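PDB 3JTX: aminotransferase from Neisseria meningitidis Z2491, which probably catalyses the pyridoxal 5'-phosphate-dependent transfer of an amino group between an amino acid and a 2-oxo acid. Local coordinates for residues Val47-Leu52 with Arg284-Ala289; Cys75-Arg81 with Trp290-Gln294; Pro63-Leu68 with Ala277-Pro281; Pro40-Thr44 with Asn299-Tyr303; Glu93-Gly99 with Arg253-Gly259. All blocks are in the same frame, centred on the assembly; numbering follows the deposited sequence. Where two conformers were deposited one is given.

Interaction 1: Val47-Leu52 with Arg284-Ala289; sequences VITDAL and RASIAA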
# COMPACT_ATOMS: atom_id res chain seq x y z
N VAL A 47 11.49 -17.69 -14.22
CA VAL A 47 10.41 -18.47 -13.60
C VAL A 47 9.30 -17.55 -13.04
O VAL A 47 8.12 -17.89 -13.09
CB VAL A 47 10.92 -19.44 -12.50
CG1 VAL A 47 11.47 -18.69 -11.28
CG2 VAL A 47 9.82 -20.40 -12.08
N ILE A 48 9.69 -16.38 -12.53
CA ILE A 48 8.75 -15.41 -11.97
C ILE A 48 8.03 -14.63 -13.09
O ILE A 48 6.79 -14.50 -13.07
CB ILE A 48 9.46 -14.44 -10.99
CG1 ILE A 48 10.10 -15.21 -9.82
CG2 ILE A 48 8.49 -13.37 -10.44
CD1 ILE A 48 10.88 -14.31 -8.79
N THR A 49 8.79 -14.14 -14.07
CA THR A 49 8.19 -13.31 -15.12
C THR A 49 7.27 -14.14 -16.00
O THR A 49 6.21 -13.66 -16.41
CB THR A 49 9.26 -12.54 -15.95
OG1 THR A 49 10.20 -13.46 -16.49
CG2 THR A 49 10.01 -11.54 -15.07
N ASP A 50 7.63 -15.40 -16.24
CA ASP A 50 6.76 -16.34 -16.94
C ASP A 50 5.37 -16.49 -16.29
O ASP A 50 4.36 -16.45 -16.99
CB ASP A 50 7.39 -17.74 -16.99
CG ASP A 50 8.43 -17.90 -18.10
OD1 ASP A 50 8.57 -17.00 -18.95
OD2 ASP A 50 9.09 -18.97 -18.12
N ALA A 51 5.35 -16.68 -14.96
CA ALA A 51 4.10 -16.88 -14.20
C ALA A 51 3.22 -15.62 -14.20
O ALA A 51 1.99 -15.71 -14.29
CB ALA A 51 4.40 -17.31 -12.76
N LEU A 52 3.86 -14.47 -14.06
CA LEU A 52 3.16 -13.18 -14.14
C LEU A 52 2.47 -13.01 -15.50
O LEU A 52 1.25 -12.86 -15.56
CB LEU A 52 4.12 -12.01 -13.84
CG LEU A 52 3.50 -10.80 -13.12
CD1 LEU A 52 4.57 -9.92 -12.51
CD2 LEU A 52 2.59 -10.00 -14.00
N ARG A 284 0.33 -14.79 -8.43
CA ARG A 284 0.76 -15.93 -9.22
C ARG A 284 2.29 -15.97 -9.40
O ARG A 284 2.92 -17.03 -9.27
CB ARG A 284 0.08 -15.93 -10.59
CG ARG A 284 -1.44 -15.95 -10.54
CD ARG A 284 -2.02 -17.32 -10.36
NE ARG A 284 -3.47 -17.26 -10.31
CZ ARG A 284 -4.25 -18.07 -9.60
NH1 ARG A 284 -3.72 -19.04 -8.86
NH2 ARG A 284 -5.56 -17.89 -9.62
N ALA A 285 2.87 -14.82 -9.73
CA ALA A 285 4.31 -14.68 -9.86
C ALA A 285 5.00 -15.02 -8.54
O ALA A 285 6.07 -15.63 -8.52
CB ALA A 285 4.65 -13.25 -10.31
N SER A 286 4.36 -14.65 -7.43
CA SER A 286 4.90 -14.88 -6.10
C SER A 286 4.87 -16.35 -5.70
O SER A 286 5.83 -16.86 -5.13
CB SER A 286 4.16 -14.02 -5.05
OG SER A 286 4.24 -12.64 -5.40
N ILE A 287 3.77 -17.04 -6.02
CA ILE A 287 3.69 -18.49 -5.84
C ILE A 287 4.85 -19.17 -6.58
O ILE A 287 5.59 -19.99 -6.00
CB ILE A 287 2.34 -19.06 -6.34
CG1 ILE A 287 1.20 -18.64 -5.41
CG2 ILE A 287 2.38 -20.60 -6.40
CD1 ILE A 287 -0.21 -18.80 -6.02
N ALA A 288 5.05 -18.80 -7.84
CA ALA A 288 6.16 -19.31 -8.64
C ALA A 288 7.51 -19.06 -7.97
O ALA A 288 8.38 -19.94 -7.97
CB ALA A 288 6.15 -18.70 -10.05
N ALA A 289 7.67 -17.87 -7.40
CA ALA A 289 8.90 -17.48 -6.71
C ALA A 289 9.16 -18.30 -5.44
O ALA A 289 10.24 -18.85 -5.27
CB ALA A 289 8.88 -15.97 -6.37
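Ile48, Ala51 and Leu52 pack against Ala285, Ala288 and Ala289 in a helix-to-helix contact between helix 46-54 and helix 280-291, made by apolar side chains, with methyl groups also resting on backbone carbonyl oxygens. The segment axes approach to 7.7 Å, with an angle of 149° between their N-to-C directions, so the helices run roughly antiparallel. Small residues make this spacing possible. The methyl carbon Ala51 CB meets Ala288 CB at 3.5 Å, end against end. One helical turn away, Ala285 CB lies 3.7 Å from the carbonyl oxygen Ile48 O and is flanked by Leu52 CB at 3.8 Å. Ile48 spreads its two branches along the facing helix. With chi1 at -60°, CG2 points away from its own backbone N and meets Ala285 CB at 3.8 Å, while the other branch carries CD1 to within 3.6 Å of Ala289 CB. Arg284 offers its carbonyl oxygen, 3.8 Å from Ala51 CB, and the root of its side chain. Its chain bends at chi2 (-83°) and leads the guanidinium off to salt bridges with Glu58 and Glu70, which keeps charge out of the interface. Leu52 also packs on Leu56 of the second subunit. The arrangement is a close, alanine-lined antiparallel helix pair, beside the dimer interface of what is, by family, a fold type I aminotransferase.

Interaction 2: Cys75-Arg81 with Trp290-Gln294; sequences CANWLKR and WDDEQ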
# COMPACT_ATOMS: atom_id res chain seq x y z
N CYS A 75 3.56 -19.95 0.78
CA CYS A 75 4.35 -19.39 1.87
C CYS A 75 4.54 -20.40 2.99
O CYS A 75 5.65 -20.56 3.50
CB CYS A 75 3.72 -18.11 2.40
SG CYS A 75 3.67 -16.81 1.17
N ALA A 76 3.46 -21.08 3.38
CA ALA A 76 3.50 -22.13 4.42
C ALA A 76 4.44 -23.27 4.03
O ALA A 76 5.24 -23.75 4.85
CB ALA A 76 2.11 -22.66 4.70
N ASN A 77 4.35 -23.70 2.77
CA ASN A 77 5.22 -24.75 2.25
C ASN A 77 6.69 -24.33 2.24
O ASN A 77 7.56 -25.11 2.63
CB ASN A 77 4.81 -25.15 0.83
CG ASN A 77 3.47 -25.86 0.79
OD1 ASN A 77 2.97 -26.35 1.80
ND2 ASN A 77 2.86 -25.90 -0.40
N TRP A 78 6.96 -23.10 1.81
CA TRP A 78 8.32 -22.55 1.85
C TRP A 78 8.91 -22.53 3.26
O TRP A 78 10.06 -22.94 3.47
CB TRP A 78 8.37 -21.13 1.26
CG TRP A 78 9.75 -20.56 1.33
CD1 TRP A 78 10.80 -20.86 0.49
CD2 TRP A 78 10.26 -19.65 2.30
NE1 TRP A 78 11.92 -20.17 0.88
CE2 TRP A 78 11.62 -19.42 1.99
CE3 TRP A 78 9.70 -18.99 3.39
CZ2 TRP A 78 12.43 -18.56 2.75
CZ3 TRP A 78 10.50 -18.13 4.14
CH2 TRP A 78 11.85 -17.93 3.81
N LEU A 79 8.11 -22.07 4.23
CA LEU A 79 8.54 -22.02 5.64
C LEU A 79 8.93 -23.42 6.17
O LEU A 79 9.89 -23.56 6.91
CB LEU A 79 7.43 -21.44 6.53
CG LEU A 79 7.18 -19.93 6.43
CD1 LEU A 79 5.85 -19.58 7.08
CD2 LEU A 79 8.30 -19.09 7.06
N LYS A 80 8.14 -24.42 5.82
CA LYS A 80 8.41 -25.79 6.25
C LYS A 80 9.72 -26.31 5.67
O LYS A 80 10.49 -26.99 6.37
CB LYS A 80 7.26 -26.74 5.87
CG LYS A 80 7.36 -28.07 6.60
CD LYS A 80 6.12 -28.95 6.42
CE LYS A 80 6.32 -30.27 7.16
NZ LYS A 80 5.29 -31.29 6.77
N ARG A 81 9.96 -26.01 4.39
CA ARG A 81 11.21 -26.39 3.73
C ARG A 81 12.40 -25.65 4.33
O ARG A 81 13.47 -26.23 4.52
CB ARG A 81 11.15 -26.10 2.23
CG ARG A 81 10.23 -27.04 1.45
CD ARG A 81 10.53 -27.02 -0.05
NE ARG A 81 10.64 -25.67 -0.62
CZ ARG A 81 9.61 -24.90 -0.96
NH1 ARG A 81 8.36 -25.32 -0.78
NH2 ARG A 81 9.83 -23.70 -1.48
N TRP A 290 8.18 -18.36 -4.54
CA TRP A 290 8.33 -19.11 -3.30
C TRP A 290 8.50 -20.61 -3.55
O TRP A 290 9.20 -21.27 -2.79
CB TRP A 290 7.18 -18.84 -2.32
CG TRP A 290 7.15 -17.44 -1.74
CD1 TRP A 290 6.19 -16.50 -1.96
CD2 TRP A 290 8.11 -16.83 -0.87
NE1 TRP A 290 6.50 -15.34 -1.28
CE2 TRP A 290 7.67 -15.52 -0.61
CE3 TRP A 290 9.31 -17.26 -0.29
CZ2 TRP A 290 8.37 -14.64 0.20
CZ3 TRP A 290 10.01 -16.37 0.53
CH2 TRP A 290 9.53 -15.08 0.77
N ASP A 291 7.86 -21.13 -4.60
CA ASP A 291 7.94 -22.55 -4.95
C ASP A 291 9.30 -22.97 -5.53
O ASP A 291 9.65 -24.14 -5.46
CB ASP A 291 6.85 -22.94 -5.99
CG ASP A 291 5.47 -23.15 -5.37
OD1 ASP A 291 5.33 -23.18 -4.13
OD2 ASP A 291 4.51 -23.28 -6.14
N ASP A 292 10.03 -22.05 -6.14
CA ASP A 292 11.29 -22.38 -6.80
C ASP A 292 12.50 -22.01 -5.94
O ASP A 292 12.57 -20.91 -5.40
CB ASP A 292 11.41 -21.63 -8.12
CG ASP A 292 12.66 -22.02 -8.87
OD1 ASP A 292 12.78 -23.20 -9.21
OD2 ASP A 292 13.55 -21.16 -9.10
N GLU A 293 13.45 -22.93 -5.85
CA GLU A 293 14.70 -22.65 -5.16
C GLU A 293 15.91 -22.51 -6.10
O GLU A 293 16.93 -21.97 -5.67
CB GLU A 293 15.00 -23.69 -4.08
CG GLU A 293 14.01 -23.69 -2.93
CD GLU A 293 13.91 -22.37 -2.18
OE1 GLU A 293 14.93 -21.66 -1.99
OE2 GLU A 293 12.79 -22.04 -1.74
N GLN A 294 15.81 -22.97 -7.35
CA GLN A 294 16.98 -22.93 -8.22
C GLN A 294 17.47 -21.51 -8.39
O GLN A 294 18.67 -21.24 -8.27
CB GLN A 294 16.74 -23.59 -9.58
CG GLN A 294 18.02 -23.81 -10.38
CD GLN A 294 19.06 -24.66 -9.61
OE1 GLN A 294 18.76 -25.79 -9.20
NE2 GLN A 294 20.26 -24.11 -9.40
O HOH W 1 3.16 -24.50 -2.91
O HOH W 2 14.62 -19.71 -0.27
O HOH W 3 6.48 -23.09 -1.62
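Trp78 and Trp290 form the dense half of this contact. The edge of Trp290 is presented to a face of Trp78 in an inclined edge-to-face pair: the planes stand at 54°, the six-membered ring centroids are 4.8 Å apart, and Trp290 CZ3 lies 3.6 Å above the Trp78 plane, over its centre. Trp290 is covered in turn by sulfur, with Cys75 SG 4.3 Å from the centroid of its five-membered ring and 25° off the normal. The polar half is looser. Arg81 NH2 reaches Trp290 O at 2.8 Å, but the N-H...O angle of 125° makes this bond weak. Its salt bridge to Glu293 OE2 is straighter but long and weak, at 3.4 Å, and that oxygen also pairs with Arg246. Waters bridge the two segments on this side: one joins Trp78 NE1 to Glu293 OE1, another Asn77 ND2 to Asp291 OD1, and a third Arg81 NH1 to Asp291 OD1. Arg81 NE binds a glycerol, probably from crystallisation, in keeping with the exposure of Arg81 to solvent. Phe256 of strand 255-259 meets Trp290 edge-to-face and also touches Trp78. The whole is an aromatic cluster between two helices and the central sheet of the large domain, bordered on its solvent side by a long, weak ion pair and bound waters.

Interaction 3: Pro63-Leu68 with Ala277-Pro281; sequences PLTAGL and AMSIP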
# COMPACT_ATOMS: atom_id res chain seq x y z
N PRO A 63 -8.57 -8.40 -6.14
CA PRO A 63 -8.11 -9.38 -5.19
C PRO A 63 -8.65 -9.14 -3.78
O PRO A 63 -8.88 -7.99 -3.39
CB PRO A 63 -6.59 -9.20 -5.19
CG PRO A 63 -6.43 -7.72 -5.46
CD PRO A 63 -7.53 -7.40 -6.45
N LEU A 64 -8.82 -10.21 -3.03
CA LEU A 64 -9.20 -10.11 -1.63
C LEU A 64 -7.94 -9.81 -0.82
O LEU A 64 -6.84 -10.24 -1.18
CB LEU A 64 -9.86 -11.41 -1.16
CG LEU A 64 -11.24 -11.72 -1.74
CD1 LEU A 64 -11.71 -13.05 -1.15
CD2 LEU A 64 -12.27 -10.58 -1.46
N THR A 65 -8.08 -9.05 0.25
CA THR A 65 -6.91 -8.61 1.02
C THR A 65 -6.10 -9.75 1.60
O THR A 65 -4.88 -9.68 1.69
CB THR A 65 -7.37 -7.64 2.15
OG1 THR A 65 -8.18 -6.61 1.57
CG2 THR A 65 -6.18 -7.03 2.86
N ALA A 66 -6.78 -10.83 2.00
CA ALA A 66 -6.10 -11.98 2.59
C ALA A 66 -5.29 -12.79 1.57
O ALA A 66 -4.46 -13.62 1.96
CB ALA A 66 -7.13 -12.90 3.30
N GLY A 67 -5.52 -12.57 0.28
CA GLY A 67 -4.79 -13.30 -0.77
C GLY A 67 -5.40 -14.65 -1.07
O GLY A 67 -6.26 -15.14 -0.35
N LEU A 68 -4.93 -15.26 -2.15
CA LEU A 68 -5.42 -16.56 -2.58
C LEU A 68 -4.99 -17.65 -1.60
O LEU A 68 -3.85 -17.62 -1.12
CB LEU A 68 -4.88 -16.90 -3.96
CG LEU A 68 -5.42 -16.08 -5.13
CD1 LEU A 68 -4.61 -16.38 -6.40
CD2 LEU A 68 -6.92 -16.35 -5.34
N ALA A 277 -4.35 -5.12 -0.78
CA ALA A 277 -4.64 -6.39 -1.43
C ALA A 277 -3.72 -6.55 -2.65
O ALA A 277 -3.43 -5.58 -3.35
CB ALA A 277 -6.12 -6.42 -1.86
N MSE A 278 -3.25 -7.77 -2.89
CA MSE A 278 -2.25 -8.03 -3.94
C MSE A 278 -2.86 -8.42 -5.29
O MSE A 278 -3.60 -9.39 -5.38
CB MSE A 278 -1.32 -9.15 -3.49
CG MSE A 278 -0.10 -9.35 -4.38
SE MSE A 278 1.07 -10.75 -3.73
CE MSE A 278 1.81 -9.75 -2.21
N SER A 279 -2.51 -7.66 -6.34
CA SER A 279 -2.82 -8.05 -7.72
C SER A 279 -2.73 -9.56 -7.94
O SER A 279 -1.71 -10.16 -7.62
CB SER A 279 -1.82 -7.33 -8.64
OG SER A 279 -2.00 -7.68 -9.98
N ILE A 280 -3.76 -10.18 -8.51
CA ILE A 280 -3.71 -11.63 -8.66
C ILE A 280 -2.49 -12.09 -9.50
O ILE A 280 -1.79 -13.03 -9.09
CB ILE A 280 -5.05 -12.23 -9.14
CG1 ILE A 280 -6.11 -12.03 -8.04
CG2 ILE A 280 -4.89 -13.73 -9.40
CD1 ILE A 280 -7.54 -12.31 -8.44
N PRO A 281 -2.22 -11.44 -10.65
CA PRO A 281 -0.98 -11.82 -11.36
C PRO A 281 0.30 -11.70 -10.53
O PRO A 281 1.21 -12.51 -10.71
CB PRO A 281 -0.97 -10.87 -12.56
CG PRO A 281 -2.43 -10.62 -12.83
CD PRO A 281 -3.05 -10.52 -11.44
O HOH W 4 -3.68 -9.80 -1.11
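Pro63 CB presses on the backbone of Met278, a selenomethionine here, coming within 3.0 Å of its carbonyl oxygen O, a tight approach for a carbon; that oxygen also accepts from Gln283 NE2. The same CB lies 4.0 Å from Ile280 CG1, so the root of the ring touches both a peptide oxygen and an isoleucine branch. Further out, Pro63 CG remains 3.3 Å from Met278 O and also meets Ala277 CB, at 3.8 Å. That methyl group is also covered by the proline's own carbonyl oxygen and lies 3.7 Å from Thr65 CA. Next in the chain is a type I beta turn from Leu64 to Gly67, closed by the bond from Gly67 N to Leu64 O. It leads to Leu68 at the N-cap of helix 69-82, while Ser279 holds the matching position before helix 280-291; the contact thus joins the lead-ins of two helices in the large domain of a fold type I enzyme. Between them a water accepts from Met278 N at 2.7 Å and lies 3.0 Å from Thr65 O, to which it can donate. Ile280 has CG2 anti to its backbone N (chi1 -67°), which brings this branch to 4.0 Å from Leu68 CD1, the two side chains crossing nearly at right angles. Gly251 of the second subunit packs on Pro63.

Interaction 4: Pro40-Thr44 with Asn299-Tyr303; sequences PKHPT and NRRLY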
# COMPACT_ATOMS: atom_id res chain seq x y z
N PRO A 40 19.55 -4.70 -4.37
CA PRO A 40 20.21 -5.65 -5.25
C PRO A 40 20.32 -5.14 -6.68
O PRO A 40 19.61 -4.21 -7.07
CB PRO A 40 19.30 -6.89 -5.19
CG PRO A 40 17.95 -6.34 -4.85
CD PRO A 40 18.20 -5.14 -3.98
N LYS A 41 21.23 -5.76 -7.44
CA LYS A 41 21.47 -5.42 -8.84
C LYS A 41 21.51 -6.66 -9.74
O LYS A 41 21.90 -6.56 -10.90
CB LYS A 41 22.78 -4.63 -8.98
CG LYS A 41 22.73 -3.23 -8.38
CD LYS A 41 23.72 -2.28 -9.06
N HIS A 42 21.11 -7.82 -9.23
CA HIS A 42 21.05 -9.02 -10.05
C HIS A 42 19.70 -9.05 -10.77
O HIS A 42 18.72 -8.53 -10.26
CB HIS A 42 21.22 -10.29 -9.20
CG HIS A 42 22.52 -10.35 -8.45
ND1 HIS A 42 22.69 -11.14 -7.34
CD2 HIS A 42 23.70 -9.72 -8.66
CE1 HIS A 42 23.92 -10.99 -6.88
NE2 HIS A 42 24.56 -10.13 -7.67
N PRO A 43 19.66 -9.69 -11.95
CA PRO A 43 18.43 -9.66 -12.76
C PRO A 43 17.31 -10.57 -12.24
O PRO A 43 17.54 -11.57 -11.55
CB PRO A 43 18.91 -10.14 -14.14
CG PRO A 43 20.15 -10.94 -13.89
CD PRO A 43 20.75 -10.44 -12.60
N THR A 44 16.08 -10.20 -12.61
CA THR A 44 14.88 -10.97 -12.29
C THR A 44 14.88 -12.30 -13.03
O THR A 44 15.15 -12.33 -14.23
CB THR A 44 13.63 -10.16 -12.66
OG1 THR A 44 13.63 -8.94 -11.90
CG2 THR A 44 12.35 -10.95 -12.38
N ASN A 299 21.37 -17.18 -7.12
CA ASN A 299 21.55 -15.84 -6.55
C ASN A 299 22.56 -15.88 -5.40
O ASN A 299 23.51 -15.07 -5.34
CB ASN A 299 20.20 -15.31 -6.07
CG ASN A 299 20.21 -13.82 -5.79
OD1 ASN A 299 20.82 -13.04 -6.53
ND2 ASN A 299 19.48 -13.40 -4.74
N ARG A 300 22.34 -16.82 -4.49
CA ARG A 300 23.20 -16.98 -3.33
C ARG A 300 24.64 -17.30 -3.77
O ARG A 300 25.60 -16.80 -3.20
CB ARG A 300 22.64 -18.08 -2.41
CG ARG A 300 23.55 -18.49 -1.29
CD ARG A 300 22.91 -19.53 -0.40
NE ARG A 300 21.48 -19.28 -0.23
CZ ARG A 300 20.53 -20.15 -0.56
NH1 ARG A 300 20.86 -21.33 -1.07
NH2 ARG A 300 19.26 -19.85 -0.37
N ARG A 301 24.78 -18.11 -4.81
CA ARG A 301 26.11 -18.44 -5.34
C ARG A 301 26.86 -17.19 -5.87
O ARG A 301 28.09 -17.08 -5.69
CB ARG A 301 26.00 -19.52 -6.43
CG ARG A 301 27.33 -20.03 -6.98
N LEU A 302 26.15 -16.26 -6.50
CA LEU A 302 26.77 -15.00 -6.96
C LEU A 302 27.36 -14.23 -5.77
O LEU A 302 28.49 -13.75 -5.85
CB LEU A 302 25.77 -14.09 -7.69
CG LEU A 302 25.22 -14.52 -9.06
CD1 LEU A 302 24.11 -13.56 -9.50
CD2 LEU A 302 26.33 -14.60 -10.13
N TYR A 303 26.62 -14.13 -4.67
CA TYR A 303 27.11 -13.38 -3.51
C TYR A 303 28.27 -14.10 -2.81
O TYR A 303 29.23 -13.46 -2.39
CB TYR A 303 25.99 -13.11 -2.51
CG TYR A 303 24.94 -12.12 -2.99
CD1 TYR A 303 25.25 -10.78 -3.20
CD2 TYR A 303 23.62 -12.52 -3.18
CE1 TYR A 303 24.28 -9.86 -3.62
CE2 TYR A 303 22.64 -11.62 -3.59
CZ TYR A 303 22.98 -10.29 -3.80
OH TYR A 303 22.01 -9.38 -4.20
O HOH W 5 22.92 -7.69 -6.16
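The His42 ring is layered between Leu302 and a water. Leu302 CD1 sits over one face in a CH-pi contact, 3.6 Å from the ring centroid and 11° off the normal, and the water lies over the centre of the opposite face. At the edge, His42 ND1 donates to Asn299 OD1 over 2.8 Å with an N-H...O angle of 167°; the oxygen is close to the ring plane, while the amide plane stands almost perpendicular to it at 89°. His42 CE1 lies 3.3 Å above the Tyr303 ring, offset toward the rim near CZ, the two rings meeting obliquely. The water accepts from Lys41 N at 2.9 Å and donates to Tyr303 OH at 2.7 Å, tying the loop backbone to the tyrosine. Here the loop before helix 46-54 meets helix 294-314 near the cofactor-bearing lysine, with Tyr62 of the second subunit packing on Pro40. Asn299 has CG anti to its backbone N, which sends the amide off its helix toward the loop. Its OD1 also accepts from Asn248 ND2, and its ND2 makes weak bonds to the carbonyls of Arg246 and the modified lysine at position 245. His42 NE2 bonds to Lys306 NZ. With ND1 donating and NE2 so engaged, the histidine is probably neutral and protonated on ND1, and bonds at both nitrogens would help to fix its ring rotation.

Interaction 5: Glu93-Gly99 with Arg253-Gly259; sequences EILPVLG and RSGFVAG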
# COMPACT_ATOMS: atom_id res chain seq x y z
N GLU A 93 -2.27 -17.94 9.96
CA GLU A 93 -0.98 -17.43 10.45
C GLU A 93 -0.12 -16.72 9.42
O GLU A 93 1.03 -16.38 9.71
CB GLU A 93 -0.17 -18.56 11.09
CG GLU A 93 -0.75 -19.05 12.40
CD GLU A 93 0.11 -20.09 13.10
OE1 GLU A 93 0.43 -21.12 12.47
OE2 GLU A 93 0.46 -19.87 14.28
N ILE A 94 -0.66 -16.51 8.22
CA ILE A 94 0.07 -15.90 7.12
C ILE A 94 -0.79 -14.87 6.38
O ILE A 94 -1.91 -15.16 5.99
CB ILE A 94 0.52 -16.97 6.10
CG1 ILE A 94 1.35 -18.04 6.80
CG2 ILE A 94 1.28 -16.32 4.92
CD1 ILE A 94 1.93 -19.11 5.89
N LEU A 95 -0.27 -13.66 6.18
CA LEU A 95 -0.90 -12.69 5.24
C LEU A 95 0.12 -12.27 4.19
O LEU A 95 1.26 -11.93 4.53
CB LEU A 95 -1.42 -11.43 5.95
CG LEU A 95 -2.61 -11.57 6.90
CD1 LEU A 95 -2.94 -10.19 7.58
CD2 LEU A 95 -3.84 -12.18 6.15
N PRO A 96 -0.29 -12.25 2.92
CA PRO A 96 0.61 -11.61 1.95
C PRO A 96 0.65 -10.09 2.12
O PRO A 96 -0.35 -9.46 2.52
CB PRO A 96 -0.01 -11.99 0.60
CG PRO A 96 -1.44 -12.26 0.89
CD PRO A 96 -1.58 -12.65 2.32
N VAL A 97 1.80 -9.50 1.79
CA VAL A 97 1.96 -8.05 1.90
C VAL A 97 2.65 -7.50 0.65
O VAL A 97 3.37 -8.22 -0.04
CB VAL A 97 2.76 -7.66 3.16
CG1 VAL A 97 2.01 -8.10 4.44
CG2 VAL A 97 4.17 -8.27 3.12
N LEU A 98 2.45 -6.22 0.36
CA LEU A 98 2.93 -5.60 -0.88
C LEU A 98 4.34 -5.03 -0.67
O LEU A 98 4.56 -3.81 -0.79
CB LEU A 98 1.94 -4.53 -1.37
CG LEU A 98 0.46 -4.98 -1.39
CD1 LEU A 98 -0.44 -3.89 -2.01
CD2 LEU A 98 0.30 -6.32 -2.15
N GLY A 99 5.26 -5.93 -0.34
CA GLY A 99 6.58 -5.56 0.16
C GLY A 99 6.55 -5.39 1.66
O GLY A 99 5.51 -5.03 2.24
N ARG A 253 7.05 -5.85 -5.37
CA ARG A 253 6.38 -5.38 -4.15
C ARG A 253 5.58 -6.55 -3.58
O ARG A 253 4.35 -6.50 -3.57
CB ARG A 253 5.47 -4.15 -4.39
CG ARG A 253 6.09 -3.01 -5.17
CD ARG A 253 7.48 -2.58 -4.65
NE ARG A 253 7.46 -2.29 -3.22
CZ ARG A 253 8.32 -2.75 -2.30
NH1 ARG A 253 9.34 -3.54 -2.60
NH2 ARG A 253 8.16 -2.38 -1.03
N SER A 254 6.30 -7.58 -3.13
CA SER A 254 5.68 -8.79 -2.62
C SER A 254 6.47 -9.48 -1.49
O SER A 254 7.67 -9.76 -1.63
CB SER A 254 5.47 -9.77 -3.77
OG SER A 254 4.92 -11.00 -3.34
N GLY A 255 5.77 -9.76 -0.39
CA GLY A 255 6.30 -10.58 0.67
C GLY A 255 5.15 -11.18 1.47
O GLY A 255 4.03 -11.33 0.95
N PHE A 256 5.43 -11.52 2.71
CA PHE A 256 4.38 -11.96 3.62
C PHE A 256 4.76 -11.67 5.06
O PHE A 256 5.93 -11.43 5.35
CB PHE A 256 4.02 -13.44 3.43
CG PHE A 256 5.09 -14.42 3.83
CD1 PHE A 256 5.22 -14.85 5.14
CD2 PHE A 256 5.96 -14.95 2.87
CE1 PHE A 256 6.20 -15.80 5.49
CE2 PHE A 256 6.92 -15.90 3.21
CZ PHE A 256 7.04 -16.32 4.52
N VAL A 257 3.75 -11.65 5.92
CA VAL A 257 3.91 -11.57 7.37
C VAL A 257 3.32 -12.87 7.93
O VAL A 257 2.35 -13.41 7.39
CB VAL A 257 3.23 -10.33 7.95
CG1 VAL A 257 1.71 -10.32 7.66
CG2 VAL A 257 3.49 -10.22 9.45
N ALA A 258 3.95 -13.42 8.96
CA ALA A 258 3.50 -14.69 9.54
C ALA A 258 3.71 -14.73 11.05
O ALA A 258 4.66 -14.15 11.56
CB ALA A 258 4.22 -15.86 8.89
N GLY A 259 2.83 -15.44 11.74
CA GLY A 259 2.91 -15.53 13.19
C GLY A 259 1.53 -15.49 13.83
O GLY A 259 0.57 -16.04 13.28
O HOH W 6 5.66 -1.64 0.37
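Val97 O draws three N-H or C-H groups from the two segments. Gly255 N donates to it at 2.9 Å, Ser254 CA adds a CA-H...O contact at 3.5 Å, and Gly99 N makes a weak bond across the inverse gamma turn centred on Leu98. The reciprocal bond, Val97 N to Gly255 O at 3.0 Å, comes from above the carbonyl plane, with a C=O...N angle of only 119°. Leu95 and Val257 bond more regularly, N to O in both directions, and Gly259 N donates to Glu93 O at the far end. Strand 94-97 thereby lies antiparallel to strand 255-259 at an edge of the seven-stranded sheet of the large domain. On the face carrying Leu95 and Val97, Val257 CG1, held between its backbone N and carbonyl carbon (chi1 60°), meets Leu95 CB at 3.7 Å and Val97 CG1 at 3.9 Å. On the face carrying Ile94 and Phe256, helix 69-82 covers the side chains. Beyond the C-terminal end of strand 94-97, the guanidinium of Arg253, from the loop before strand 255-259, turns a face to Gly99 CA, 3.7 Å from NH2, and a water accepts from NH2 and donates to Leu98 O. Arg253 NH1 bonds to Pro250 O, while NH2 also bonds to a phosphate oxygen of the cofactor-modified lysine at position 245. A loop at the sheet edge thus presents a cationic group that probably offsets part of the phosphate's charge.

Overall arrangement
Helix 280-291 supplies a segment to interactions 1, 2 and 3, whose centres lie 13 to 19 Å apart. Interaction 5 backs all three: Ser254 OG is 2.7 Å from Ser286 OG of interaction 1, probably in a hydrogen bond, Cys75 SG and both tryptophans of interaction 2 meet Phe256, and Met278 of interaction 3 packs on Val97 and Leu98. Interaction 4 touches interaction 1 through Thr44 and Thr49 but lies about 22 Å from interaction 5 between centres. Both reach the cofactor-modified lysine at position 245: Asn299 bonds weakly to its backbone oxygen, and Arg253 bonds to its phosphate. Interactions 1, 3, 4 and 5 also touch the second subunit, so cofactor site and dimer interface adjoin.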